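PDB 3PZF: serine protease inhibitor 2 from Anopheles gambiae, which inhibits serine proteases of the CLIPB family, forms a covalent complex with CLIPB9, and thereby restrains melanization in mosquito hemolymph. Local coordinates for residues A58-F63 with S314-A319; K102-N107 with G241-M246; A149-W154 with R164-P169. All coordinates share one frame; numbering follows the deposited sequence.

Contact 1: residues A58-F63 with S314-A319; sequences ASDTSF and SLPLLA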
ATOM      1  N   ALA A  58       3.051  20.371  -7.095  1.00 22.34           N
ATOM      2  CA  ALA A  58       2.139  21.524  -6.925  1.00 23.77           C
ATOM      3  C   ALA A  58       2.812  22.670  -6.202  1.00 31.65           C
ATOM      4  O   ALA A  58       2.340  23.801  -6.241  1.00 25.84           O
ATOM      5  CB  ALA A  58       0.916  21.110  -6.134  1.00 22.73           C
ATOM      6  N   SER A  59       3.906  22.374  -5.513  1.00 31.99           N
ATOM      7  CA  SER A  59       4.593  23.382  -4.725  1.00 44.00           C
ATOM      8  C   SER A  59       5.592  24.204  -5.519  1.00 48.51           C
ATOM      9  O   SER A  59       6.310  23.697  -6.390  1.00 48.44           O
ATOM     10  CB  SER A  59       5.334  22.734  -3.563  1.00 55.69           C
ATOM     11  OG  SER A  59       6.280  23.657  -3.045  1.00 60.50           O
ATOM     12  N   ASP A  60       5.648  25.484  -5.183  1.00 55.49           N
ATOM     13  CA  ASP A  60       6.562  26.423  -5.818  1.00 68.95           C
ATOM     14  C   ASP A  60       7.999  25.948  -5.659  1.00 72.40           C
ATOM     15  O   ASP A  60       8.825  26.058  -6.572  1.00 70.97           O
ATOM     16  CB  ASP A  60       6.420  27.786  -5.151  1.00 68.79           C
ATOM     17  CG  ASP A  60       6.875  28.908  -6.039  1.00 75.71           C
ATOM     18  OD1 ASP A  60       6.830  28.727  -7.278  1.00 78.53           O
ATOM     19  OD2 ASP A  60       7.273  29.963  -5.500  1.00 78.30           O
ATOM     20  N   THR A  61       8.268  25.428  -4.470  1.00 92.00           N
ATOM     21  CA  THR A  61       9.579  24.958  -4.069  1.00 94.27           C
ATOM     22  C   THR A  61      10.266  24.069  -5.104  1.00 91.42           C
ATOM     23  O   THR A  61      11.487  24.102  -5.244  1.00106.10           O
ATOM     24  CB  THR A  61       9.456  24.146  -2.768  1.00 91.83           C
ATOM     25  OG1 THR A  61      10.699  24.184  -2.063  1.00101.00           O
ATOM     26  CG2 THR A  61       9.064  22.690  -3.061  1.00 88.10           C
ATOM     27  N   SER A  62       9.475  23.285  -5.828  1.00 53.21           N
ATOM     28  CA  SER A  62       9.999  22.149  -6.588  1.00 52.61           C
ATOM     29  C   SER A  62      10.940  22.524  -7.751  1.00 49.37           C
ATOM     30  O   SER A  62      11.497  21.645  -8.398  1.00 40.73           O
ATOM     31  CB  SER A  62       8.830  21.299  -7.105  1.00 35.68           C
ATOM     32  OG  SER A  62       7.962  22.139  -7.862  1.00 36.92           O
ATOM     33  N   PHE A  63      11.137  23.807  -8.026  1.00 50.61           N
ATOM     34  CA  PHE A  63      12.102  24.154  -9.070  1.00 64.01           C
ATOM     35  C   PHE A  63      13.539  23.858  -8.616  1.00 73.60           C
ATOM     36  O   PHE A  63      13.888  24.085  -7.455  1.00 69.94           O
ATOM     37  CB  PHE A  63      12.004  25.611  -9.516  1.00 57.62           C
ATOM     38  CG  PHE A  63      12.800  25.886 -10.764  1.00 59.89           C
ATOM     39  CD1 PHE A  63      14.154  26.154 -10.689  1.00 63.33           C
ATOM     40  CD2 PHE A  63      12.202  25.818 -12.015  1.00 55.53           C
ATOM     41  CE1 PHE A  63      14.884  26.368 -11.825  1.00 74.49           C
ATOM     42  CE2 PHE A  63      12.936  26.030 -13.161  1.00 61.63           C
ATOM     43  CZ  PHE A  63      14.273  26.307 -13.068  1.00 74.02           C
ATOM     44  N   SER A 314       1.838  26.044   0.455  1.00 35.76           N
ATOM     45  CA  SER A 314       1.114  26.603  -0.663  1.00 37.20           C
ATOM     46  C   SER A 314       1.182  25.620  -1.809  1.00 30.94           C
ATOM     47  O   SER A 314       2.041  24.733  -1.845  1.00 32.38           O
ATOM     48  CB  SER A 314       1.738  27.935  -1.100  1.00 45.88           C
ATOM     49  OG  SER A 314       3.085  27.711  -1.481  1.00 42.72           O
ATOM     50  N   LEU A 315       0.266  25.783  -2.751  1.00 30.99           N
ATOM     51  CA  LEU A 315       0.175  24.899  -3.898  1.00 29.62           C
ATOM     52  C   LEU A 315       0.076  25.750  -5.175  1.00 28.83           C
ATOM     53  O   LEU A 315      -0.810  25.547  -5.994  1.00 26.41           O
ATOM     54  CB  LEU A 315      -1.070  24.025  -3.768  1.00 29.70           C
ATOM     55  CG  LEU A 315      -1.163  23.041  -2.581  1.00 27.84           C
ATOM     56  CD1 LEU A 315      -2.592  22.505  -2.545  1.00 27.83           C
ATOM     57  CD2 LEU A 315      -0.141  21.914  -2.706  1.00 23.40           C
ATOM     58  N   PRO A 316       1.020  26.660  -5.366  1.00 27.89           N
ATOM     59  CA  PRO A 316       0.877  27.654  -6.450  1.00 29.54           C
ATOM     60  C   PRO A 316       0.922  27.083  -7.870  1.00 32.94           C
ATOM     61  O   PRO A 316       0.503  27.779  -8.809  1.00 32.99           O
ATOM     62  CB  PRO A 316       2.077  28.578  -6.235  1.00 34.89           C
ATOM     63  CG  PRO A 316       3.092  27.698  -5.524  1.00 35.89           C
ATOM     64  CD  PRO A 316       2.291  26.795  -4.640  1.00 31.52           C
ATOM     65  N   LEU A 317       1.464  25.879  -8.054  1.00 28.49           N
ATOM     66  CA  LEU A 317       1.502  25.305  -9.392  1.00 23.89           C
ATOM     67  C   LEU A 317       0.269  24.427  -9.662  1.00 24.65           C
ATOM     68  O   LEU A 317       0.049  23.993 -10.799  1.00 28.91           O
ATOM     69  CB  LEU A 317       2.826  24.538  -9.649  1.00 27.18           C
ATOM     70  CG  LEU A 317       4.127  25.322  -9.426  1.00 30.05           C
ATOM     71  CD1 LEU A 317       5.363  24.474  -9.781  1.00 29.81           C
ATOM     72  CD2 LEU A 317       4.140  26.637 -10.233  1.00 33.51           C
ATOM     73  N   LEU A 318      -0.555  24.195  -8.632  1.00 25.54           N
ATOM     74  CA  LEU A 318      -1.815  23.470  -8.788  1.00 27.22           C
ATOM     75  C   LEU A 318      -2.969  24.470  -8.831  1.00 29.52           C
ATOM     76  O   LEU A 318      -3.854  24.340  -9.643  1.00 27.47           O
ATOM     77  CB  LEU A 318      -2.049  22.485  -7.622  1.00 20.82           C
ATOM     78  CG  LEU A 318      -3.313  21.615  -7.557  1.00 20.56           C
ATOM     79  CD1 LEU A 318      -3.083  20.410  -6.588  1.00 21.95           C
ATOM     80  CD2 LEU A 318      -4.509  22.477  -7.076  1.00 27.14           C
ATOM     81  N   ALA A 319      -2.929  25.452  -7.937  1.00 26.61           N
ATOM     82  CA  ALA A 319      -4.014  26.419  -7.775  1.00 35.59           C
ATOM     83  C   ALA A 319      -3.578  27.798  -8.228  1.00 36.21           C
ATOM     84  O   ALA A 319      -2.604  28.353  -7.727  1.00 34.19           O
ATOM     85  CB  ALA A 319      -4.473  26.462  -6.314  1.00 36.84           C
TER
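Leu317 swings its CG beside its own backbone N and anti to its carbonyl carbon (chi1 -55°), and an extended second torsion carries CD1 alongside the chain leaving Ala58, where it lies 3.6 Å from Ser59 O. In this serpin fold the contact joins the C-terminal end of helix 45-58 to a turn in the long loop ahead of strand 332-341. The helix breaks off at Ser59, and Ala58 turns its carbonyl to that loop: Leu317 N donates to Ala58 O over 2.9 Å, with 156° at the hydrogen and the donor tilted 29° out of the carbonyl plane. Leu315 CA also makes a CA-H...O contact with that oxygen. The loop itself is held as a turn by Leu315 O, which accepts from both Leu318 N and Ala319 N. On the inner side the methyl of Ala58 packs against two leucines, CB lying 3.7 Å from Leu315 CD2 and 3.6 Å from Leu318 CB; Tyr124 of helix 122-132 touches both Ala58 and Leu318. Nearer the surface Asp60 crosses the proline ring at about a right angle, its CB coming within a close 3.3 Å of Pro316 CG. The 3-10 turn 60-62, which Asp60 begins, is fixed by one carbonyl that accepts from Ser62 N and, almost head-on, from the hydroxyl: Ser62 OG lies 2.7 Å from Ser59 O.

Contact 2: residues K102-N107 with G241-M246; sequences KDYDLN and GNKLAM
Gly241 comes first and meets Asp103, just ahead of strand 105-115. Having no side chain, it brings its CA to 3.5 Å from Asp103 OD2, a plain van der Waals approach. Lys243 is the next residue to touch. Its CD lies 3.3 Å from Tyr104 OH, the two side chains crossing at about a right angle, and its chain bends at the second and third torsions before the amine ends on Ser96 O. The phenol oxygen has its own partner next door, Ala97 O, so backbone carbonyls at the end of helix 83-98 hold both polar ends. Leu244 then opens strand 244-251 and carries the apolar part. Tyr104 CG stands between its backbone N and carbonyl carbon (chi1 70°), which directs the ring across to this segment, and Leu244 CD1 sits over one face, 3.8 Å from the centroid and 14° off the normal, a CH-pi contact. Leu106 CB lies in plane at the ring edge, and Leu106 CD1 meets the same Leu244 CD1 at 4.1 Å. Phe185 touches all three side chains from strand 177-188, which pairs antiparallel with 105-115, and Leu387 touches both leucines from strand 386-392, which strand 374-380 separates from 244-251.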
ATOM      1  N   LYS A 102      -4.126  -9.828 -18.897  1.00 46.63           N
ATOM      2  CA  LYS A 102      -5.143 -10.845 -18.740  1.00 55.18           C
ATOM      3  C   LYS A 102      -5.032 -11.560 -17.402  1.00 51.19           C
ATOM      4  O   LYS A 102      -5.981 -12.210 -16.960  1.00 48.15           O
ATOM      5  CB  LYS A 102      -5.040 -11.867 -19.879  1.00 63.39           C
ATOM      6  N   ASP A 103      -3.878 -11.431 -16.755  1.00 41.67           N
ATOM      7  CA  ASP A 103      -3.581 -12.246 -15.575  1.00 38.99           C
ATOM      8  C   ASP A 103      -4.022 -11.647 -14.251  1.00 39.81           C
ATOM      9  O   ASP A 103      -4.413 -12.367 -13.333  1.00 39.11           O
ATOM     10  CB  ASP A 103      -2.089 -12.520 -15.507  1.00 42.84           C
ATOM     11  CG  ASP A 103      -1.674 -13.641 -16.415  1.00 52.65           C
ATOM     12  OD1 ASP A 103      -2.263 -14.745 -16.301  1.00 40.47           O
ATOM     13  OD2 ASP A 103      -0.775 -13.402 -17.249  1.00 51.67           O
ATOM     14  N   TYR A 104      -3.933 -10.335 -14.131  1.00 34.18           N
ATOM     15  CA  TYR A 104      -4.394  -9.690 -12.911  1.00 31.24           C
ATOM     16  C   TYR A 104      -4.911  -8.305 -13.248  1.00 27.74           C
ATOM     17  O   TYR A 104      -4.737  -7.821 -14.359  1.00 27.63           O
ATOM     18  CB  TYR A 104      -3.258  -9.618 -11.887  1.00 26.75           C
ATOM     19  CG  TYR A 104      -2.137  -8.658 -12.245  1.00 29.22           C
ATOM     20  CD1 TYR A 104      -2.224  -7.315 -11.900  1.00 39.14           C
ATOM     21  CD2 TYR A 104      -0.990  -9.099 -12.920  1.00 33.13           C
ATOM     22  CE1 TYR A 104      -1.212  -6.434 -12.207  1.00 33.97           C
ATOM     23  CE2 TYR A 104       0.031  -8.220 -13.238  1.00 39.55           C
ATOM     24  CZ  TYR A 104      -0.089  -6.888 -12.877  1.00 37.58           C
ATOM     25  OH  TYR A 104       0.901  -5.982 -13.172  1.00 41.98           O
ATOM     26  N   ASP A 105      -5.550  -7.690 -12.271  1.00 29.33           N
ATOM     27  CA  ASP A 105      -6.137  -6.375 -12.423  1.00 29.90           C
ATOM     28  C   ASP A 105      -5.668  -5.582 -11.224  1.00 31.40           C
ATOM     29  O   ASP A 105      -6.023  -5.890 -10.090  1.00 28.62           O
ATOM     30  CB  ASP A 105      -7.648  -6.511 -12.417  1.00 35.88           C
ATOM     31  CG  ASP A 105      -8.339  -5.300 -12.959  1.00 56.11           C
ATOM     32  OD1 ASP A 105      -7.658  -4.279 -13.201  1.00 62.56           O
ATOM     33  OD2 ASP A 105      -9.568  -5.374 -13.144  1.00 65.36           O
ATOM     34  N   LEU A 106      -4.844  -4.573 -11.462  1.00 29.75           N
ATOM     35  CA  LEU A 106      -4.422  -3.715 -10.377  1.00 22.05           C
ATOM     36  C   LEU A 106      -4.692  -2.270 -10.756  1.00 28.12           C
ATOM     37  O   LEU A 106      -4.300  -1.832 -11.840  1.00 27.44           O
ATOM     38  CB  LEU A 106      -2.956  -3.939 -10.070  1.00 22.91           C
ATOM     39  CG  LEU A 106      -2.522  -3.293  -8.738  1.00 29.13           C
ATOM     40  CD1 LEU A 106      -1.368  -4.051  -8.122  1.00 31.12           C
ATOM     41  CD2 LEU A 106      -2.151  -1.818  -8.950  1.00 29.31           C
ATOM     42  N   ASN A 107      -5.371  -1.522  -9.893  1.00 24.98           N
ATOM     43  CA  ASN A 107      -5.628  -0.107 -10.204  1.00 26.15           C
ATOM     44  C   ASN A 107      -5.273   0.783  -9.024  1.00 29.81           C
ATOM     45  O   ASN A 107      -5.703   0.529  -7.895  1.00 26.48           O
ATOM     46  CB  ASN A 107      -7.082   0.122 -10.635  1.00 27.93           C
ATOM     47  CG  ASN A 107      -7.311   1.520 -11.197  1.00 35.15           C
ATOM     48  OD1 ASN A 107      -6.503   2.022 -11.985  1.00 33.36           O
ATOM     49  ND2 ASN A 107      -8.403   2.157 -10.789  1.00 31.29           N
ATOM     50  N   GLY A 241       1.246 -13.884 -13.957  1.00 29.05           N
ATOM     51  CA  GLY A 241       1.524 -12.647 -14.667  1.00 28.57           C
ATOM     52  C   GLY A 241       3.004 -12.299 -14.745  1.00 32.86           C
ATOM     53  O   GLY A 241       3.377 -11.333 -15.416  1.00 36.56           O
ATOM     54  N   ASN A 242       3.831 -13.079 -14.056  1.00 28.01           N
ATOM     55  CA  ASN A 242       5.277 -12.849 -13.969  1.00 37.76           C
ATOM     56  C   ASN A 242       5.630 -11.450 -13.526  1.00 37.54           C
ATOM     57  O   ASN A 242       6.585 -10.850 -14.039  1.00 37.43           O
ATOM     58  CB  ASN A 242       5.961 -13.124 -15.311  1.00 41.05           C
ATOM     59  CG  ASN A 242       5.930 -14.585 -15.686  1.00 55.58           C
ATOM     60  OD1 ASN A 242       5.529 -14.940 -16.794  1.00 61.29           O
ATOM     61  ND2 ASN A 242       6.336 -15.451 -14.755  1.00 60.62           N
ATOM     62  N   LYS A 243       4.869 -10.914 -12.586  1.00 31.07           N
ATOM     63  CA  LYS A 243       5.145  -9.562 -12.119  1.00 24.78           C
ATOM     64  C   LYS A 243       5.010  -9.383 -10.621  1.00 30.21           C
ATOM     65  O   LYS A 243       5.867  -8.746 -10.002  1.00 25.14           O
ATOM     66  CB  LYS A 243       4.247  -8.547 -12.807  1.00 32.28           C
ATOM     67  CG  LYS A 243       4.431  -7.164 -12.238  1.00 38.67           C
ATOM     68  CD  LYS A 243       4.240  -6.098 -13.289  1.00 44.83           C
ATOM     69  CE  LYS A 243       5.312  -6.164 -14.351  1.00 38.37           C
ATOM     70  NZ  LYS A 243       4.907  -5.342 -15.507  1.00 50.60           N
ATOM     71  N   LEU A 244       3.933  -9.915 -10.045  1.00 22.93           N
ATOM     72  CA  LEU A 244       3.605  -9.634  -8.658  1.00 21.24           C
ATOM     73  C   LEU A 244       3.782 -10.875  -7.787  1.00 26.96           C
ATOM     74  O   LEU A 244       3.592 -12.009  -8.248  1.00 22.88           O
ATOM     75  CB  LEU A 244       2.144  -9.187  -8.529  1.00 19.07           C
ATOM     76  CG  LEU A 244       1.788  -7.911  -9.299  1.00 28.36           C
ATOM     77  CD1 LEU A 244       0.319  -7.640  -9.086  1.00 25.40           C
ATOM     78  CD2 LEU A 244       2.633  -6.746  -8.812  1.00 26.56           C
ATOM     79  N   ALA A 245       4.144 -10.653  -6.528  1.00 18.62           N
ATOM     80  CA  ALA A 245       4.164 -11.752  -5.540  1.00 19.15           C
ATOM     81  C   ALA A 245       3.796 -11.223  -4.171  1.00 21.58           C
ATOM     82  O   ALA A 245       3.991 -10.053  -3.915  1.00 20.08           O
ATOM     83  CB  ALA A 245       5.578 -12.384  -5.512  1.00 22.69           C
ATOM     84  N   MET A 246       3.212 -12.051  -3.297  1.00 18.19           N
ATOM     85  CA  MET A 246       2.977 -11.631  -1.923  1.00 16.73           C
ATOM     86  C   MET A 246       4.027 -12.263  -1.042  1.00 19.37           C
ATOM     87  O   MET A 246       4.245 -13.474  -1.087  1.00 20.79           O
ATOM     88  CB  MET A 246       1.577 -12.016  -1.404  1.00 17.96           C
ATOM     89  CG  MET A 246       1.348 -11.556   0.048  1.00 18.93           C
ATOM     90  SD  MET A 246      -0.383 -11.770   0.639  1.00 22.07           S
ATOM     91  CE  MET A 246      -1.236 -10.368  -0.073  1.00 20.18           C
TER

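Contact 3: residues A149-W154 with R164-P169; sequences ATINNW and REIVTP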
ATOM      1  N   ALA A 149     -20.755  12.118  -0.976  1.00 47.23           N
ATOM      2  CA  ALA A 149     -21.351  11.222  -1.962  1.00 49.27           C
ATOM      3  C   ALA A 149     -20.503  11.173  -3.230  1.00 44.84           C
ATOM      4  O   ALA A 149     -20.278  10.107  -3.806  1.00 43.73           O
ATOM      5  CB  ALA A 149     -22.773  11.677  -2.293  1.00 46.81           C
ATOM      6  N   THR A 150     -20.028  12.329  -3.666  1.00 43.47           N
ATOM      7  CA  THR A 150     -19.237  12.383  -4.876  1.00 38.43           C
ATOM      8  C   THR A 150     -17.937  11.601  -4.681  1.00 39.69           C
ATOM      9  O   THR A 150     -17.572  10.775  -5.513  1.00 37.97           O
ATOM     10  CB  THR A 150     -18.943  13.825  -5.271  1.00 41.10           C
ATOM     11  OG1 THR A 150     -20.182  14.487  -5.593  1.00 46.27           O
ATOM     12  CG2 THR A 150     -18.029  13.856  -6.474  1.00 43.84           C
ATOM     13  N   ILE A 151     -17.247  11.865  -3.576  1.00 37.71           N
ATOM     14  CA  ILE A 151     -15.983  11.196  -3.296  1.00 32.99           C
ATOM     15  C   ILE A 151     -16.188   9.685  -3.133  1.00 33.70           C
ATOM     16  O   ILE A 151     -15.420   8.892  -3.661  1.00 32.84           O
ATOM     17  CB  ILE A 151     -15.307  11.793  -2.047  1.00 35.33           C
ATOM     18  CG1 ILE A 151     -14.880  13.240  -2.348  1.00 35.49           C
ATOM     19  CG2 ILE A 151     -14.086  10.920  -1.627  1.00 32.25           C
ATOM     20  CD1 ILE A 151     -14.433  14.025  -1.145  1.00 35.22           C
ATOM     21  N   ASN A 152     -17.241   9.287  -2.425  1.00 36.76           N
ATOM     22  CA  ASN A 152     -17.474   7.871  -2.183  1.00 35.70           C
ATOM     23  C   ASN A 152     -17.855   7.120  -3.454  1.00 34.66           C
ATOM     24  O   ASN A 152     -17.398   5.997  -3.668  1.00 35.51           O
ATOM     25  CB  ASN A 152     -18.493   7.679  -1.059  1.00 41.10           C
ATOM     26  CG  ASN A 152     -17.943   8.127   0.281  1.00 40.01           C
ATOM     27  OD1 ASN A 152     -16.730   8.096   0.496  1.00 36.83           O
ATOM     28  ND2 ASN A 152     -18.812   8.545   1.173  1.00 43.59           N
ATOM     29  N   ASN A 153     -18.629   7.751  -4.328  1.00 38.50           N
ATOM     30  CA  ASN A 153     -18.976   7.113  -5.589  1.00 41.09           C
ATOM     31  C   ASN A 153     -17.733   6.979  -6.473  1.00 40.39           C
ATOM     32  O   ASN A 153     -17.608   6.036  -7.237  1.00 37.65           O
ATOM     33  CB  ASN A 153     -20.091   7.883  -6.307  1.00 48.05           C
ATOM     34  CG  ASN A 153     -21.425   7.810  -5.564  1.00 70.22           C
ATOM     35  OD1 ASN A 153     -21.592   7.017  -4.629  1.00 67.34           O
ATOM     36  ND2 ASN A 153     -22.383   8.632  -5.983  1.00 69.23           N
ATOM     37  N   TRP A 154     -16.804   7.922  -6.348  1.00 35.51           N
ATOM     38  CA  TRP A 154     -15.565   7.871  -7.100  1.00 38.17           C
ATOM     39  C   TRP A 154     -14.728   6.689  -6.610  1.00 39.13           C
ATOM     40  O   TRP A 154     -14.122   5.961  -7.404  1.00 34.32           O
ATOM     41  CB  TRP A 154     -14.808   9.196  -6.948  1.00 33.56           C
ATOM     42  CG  TRP A 154     -13.475   9.221  -7.617  1.00 35.54           C
ATOM     43  CD1 TRP A 154     -13.201   9.593  -8.908  1.00 35.65           C
ATOM     44  CD2 TRP A 154     -12.227   8.863  -7.026  1.00 35.79           C
ATOM     45  NE1 TRP A 154     -11.850   9.468  -9.157  1.00 37.28           N
ATOM     46  CE2 TRP A 154     -11.227   9.032  -8.014  1.00 33.39           C
ATOM     47  CE3 TRP A 154     -11.853   8.416  -5.755  1.00 29.39           C
ATOM     48  CZ2 TRP A 154      -9.891   8.776  -7.768  1.00 31.87           C
ATOM     49  CZ3 TRP A 154     -10.518   8.168  -5.511  1.00 29.70           C
ATOM     50  CH2 TRP A 154      -9.554   8.337  -6.512  1.00 32.43           C
ATOM     51  N   ARG A 164     -16.340   1.138  -1.009  1.00 33.95           N
ATOM     52  CA  ARG A 164     -17.592   1.848  -1.243  1.00 42.46           C
ATOM     53  C   ARG A 164     -17.598   3.252  -0.659  1.00 39.40           C
ATOM     54  O   ARG A 164     -18.414   4.074  -1.044  1.00 37.49           O
ATOM     55  CB  ARG A 164     -18.748   1.074  -0.603  1.00 44.66           C
ATOM     56  CG  ARG A 164     -18.957  -0.334  -1.130  1.00 51.82           C
ATOM     57  CD  ARG A 164     -19.557  -0.324  -2.526  1.00 66.31           C
ATOM     58  NE  ARG A 164     -19.832  -1.678  -3.004  1.00 74.33           N
ATOM     59  CZ  ARG A 164     -20.772  -1.984  -3.894  1.00 84.45           C
ATOM     60  NH1 ARG A 164     -21.544  -1.034  -4.409  1.00 86.97           N
ATOM     61  NH2 ARG A 164     -20.946  -3.246  -4.262  1.00 85.43           N
ATOM     62  N   GLU A 165     -16.716   3.528   0.295  1.00 36.94           N
ATOM     63  CA  GLU A 165     -16.700   4.851   0.902  1.00 34.54           C
ATOM     64  C   GLU A 165     -15.405   5.078   1.633  1.00 34.27           C
ATOM     65  O   GLU A 165     -14.728   4.133   2.053  1.00 32.92           O
ATOM     66  CB  GLU A 165     -17.853   5.029   1.892  1.00 41.98           C
ATOM     67  CG  GLU A 165     -17.681   4.233   3.171  1.00 54.98           C
ATOM     68  CD  GLU A 165     -18.044   2.767   2.992  1.00 70.23           C
ATOM     69  OE1 GLU A 165     -17.370   1.888   3.586  1.00 61.17           O
ATOM     70  OE2 GLU A 165     -19.022   2.498   2.260  1.00 78.53           O
ATOM     71  N   ILE A 166     -15.076   6.344   1.809  1.00 32.96           N
ATOM     72  CA  ILE A 166     -13.845   6.686   2.476  1.00 32.15           C
ATOM     73  C   ILE A 166     -14.002   7.909   3.373  1.00 38.41           C
ATOM     74  O   ILE A 166     -13.207   8.109   4.279  1.00 37.98           O
ATOM     75  CB  ILE A 166     -12.729   6.891   1.447  1.00 29.43           C
ATOM     76  CG1 ILE A 166     -11.369   6.987   2.133  1.00 29.33           C
ATOM     77  CG2 ILE A 166     -12.984   8.146   0.606  1.00 28.52           C
ATOM     78  CD1 ILE A 166     -10.201   6.852   1.135  1.00 24.26           C
ATOM     79  N   VAL A 167     -15.036   8.718   3.155  1.00 35.91           N
ATOM     80  CA  VAL A 167     -15.217   9.895   3.998  1.00 32.93           C
ATOM     81  C   VAL A 167     -16.675  10.039   4.440  1.00 40.99           C
ATOM     82  O   VAL A 167     -17.580   9.489   3.828  1.00 36.45           O
ATOM     83  CB  VAL A 167     -14.801  11.212   3.282  1.00 33.52           C
ATOM     84  CG1 VAL A 167     -13.315  11.207   2.906  1.00 38.06           C
ATOM     85  CG2 VAL A 167     -15.686  11.466   2.056  1.00 37.76           C
ATOM     86  N   THR A 168     -16.884  10.760   5.529  1.00 40.13           N
ATOM     87  CA  THR A 168     -18.228  11.174   5.934  1.00 45.45           C
ATOM     88  C   THR A 168     -18.278  12.691   5.849  1.00 48.29           C
ATOM     89  O   THR A 168     -17.235  13.328   5.789  1.00 42.69           O
ATOM     90  CB  THR A 168     -18.531  10.747   7.380  1.00 47.10           C
ATOM     91  OG1 THR A 168     -17.629  11.418   8.268  1.00 50.33           O
ATOM     92  CG2 THR A 168     -18.395   9.232   7.542  1.00 46.69           C
ATOM     93  N   PRO A 169     -19.481  13.287   5.842  1.00 50.93           N
ATOM     94  CA  PRO A 169     -19.514  14.752   5.865  1.00 54.78           C
ATOM     95  C   PRO A 169     -18.616  15.347   6.965  1.00 56.07           C
ATOM     96  O   PRO A 169     -17.974  16.382   6.751  1.00 47.88           O
ATOM     97  CB  PRO A 169     -20.993  15.058   6.125  1.00 54.39           C
ATOM     98  CG  PRO A 169     -21.713  13.899   5.478  1.00 54.29           C
ATOM     99  CD  PRO A 169     -20.829  12.697   5.726  1.00 53.74           C
TER
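Asn152 points its side-chain amide straight at the backbone of Ile166 and Val167, so that its OD1 and ND2 pair with the N-H and C=O of Val167, as the C=O and N-H of a single residue do in an antiparallel pair. This is the serpin arrangement in which helix 144-158, helix F of the family, is followed by a linker that runs back along it toward strand 177-188. The amide nitrogen gives a nearly straight bond, Asn152 ND2 to Val167 O at 3.1 Å and 172°, with the acceptor in the amide plane. At the other end OD1 is gripped twice: Val167 N lies in the carbonyl plane on a lone pair at 3.2 Å, whereas Ile166 N reaches Asn152 OD1 at 2.7 Å from 45° out of that plane. Three bonds thus fix the amide's rotation. Glu165 crosses it obliquely, its CB 3.5 Å from Asn152 CG, and the carboxylate beyond is turned 74° from the amide. One residue earlier, Ile151 faces inward, crossing Val167 at about a right angle. Ile166 and Ile151 both touch Val180 on strand 177-188, so helix and linker share a seat on the sheet. Ile151 CG2, anti to its backbone N, meets Ile166 CG2 at 3.7 Å.

How the contacts relate
The three contacts tie together separate parts of one serpin body and do not touch. Contact 1 lies far out, its centre 35 Å from that of contact 2 and 27 Å from that of contact 3. Contacts 2 and 3 come within about 7 Å at their nearest atoms, and strands 105-115 and 177-188 serve both. Along the chain, contact 3 is nested within the loop closed by contact 2, and that in turn within contact 1. Strand 177-188 also pairs with 345-346 of the hinge required for protease binding. Contact 3 covers the early parts of 177-188 and 332-341, the latter leading on to the hinge: Ile166 touches Phe334 and Lys336, and Lys336 NZ donates to Glu165 O.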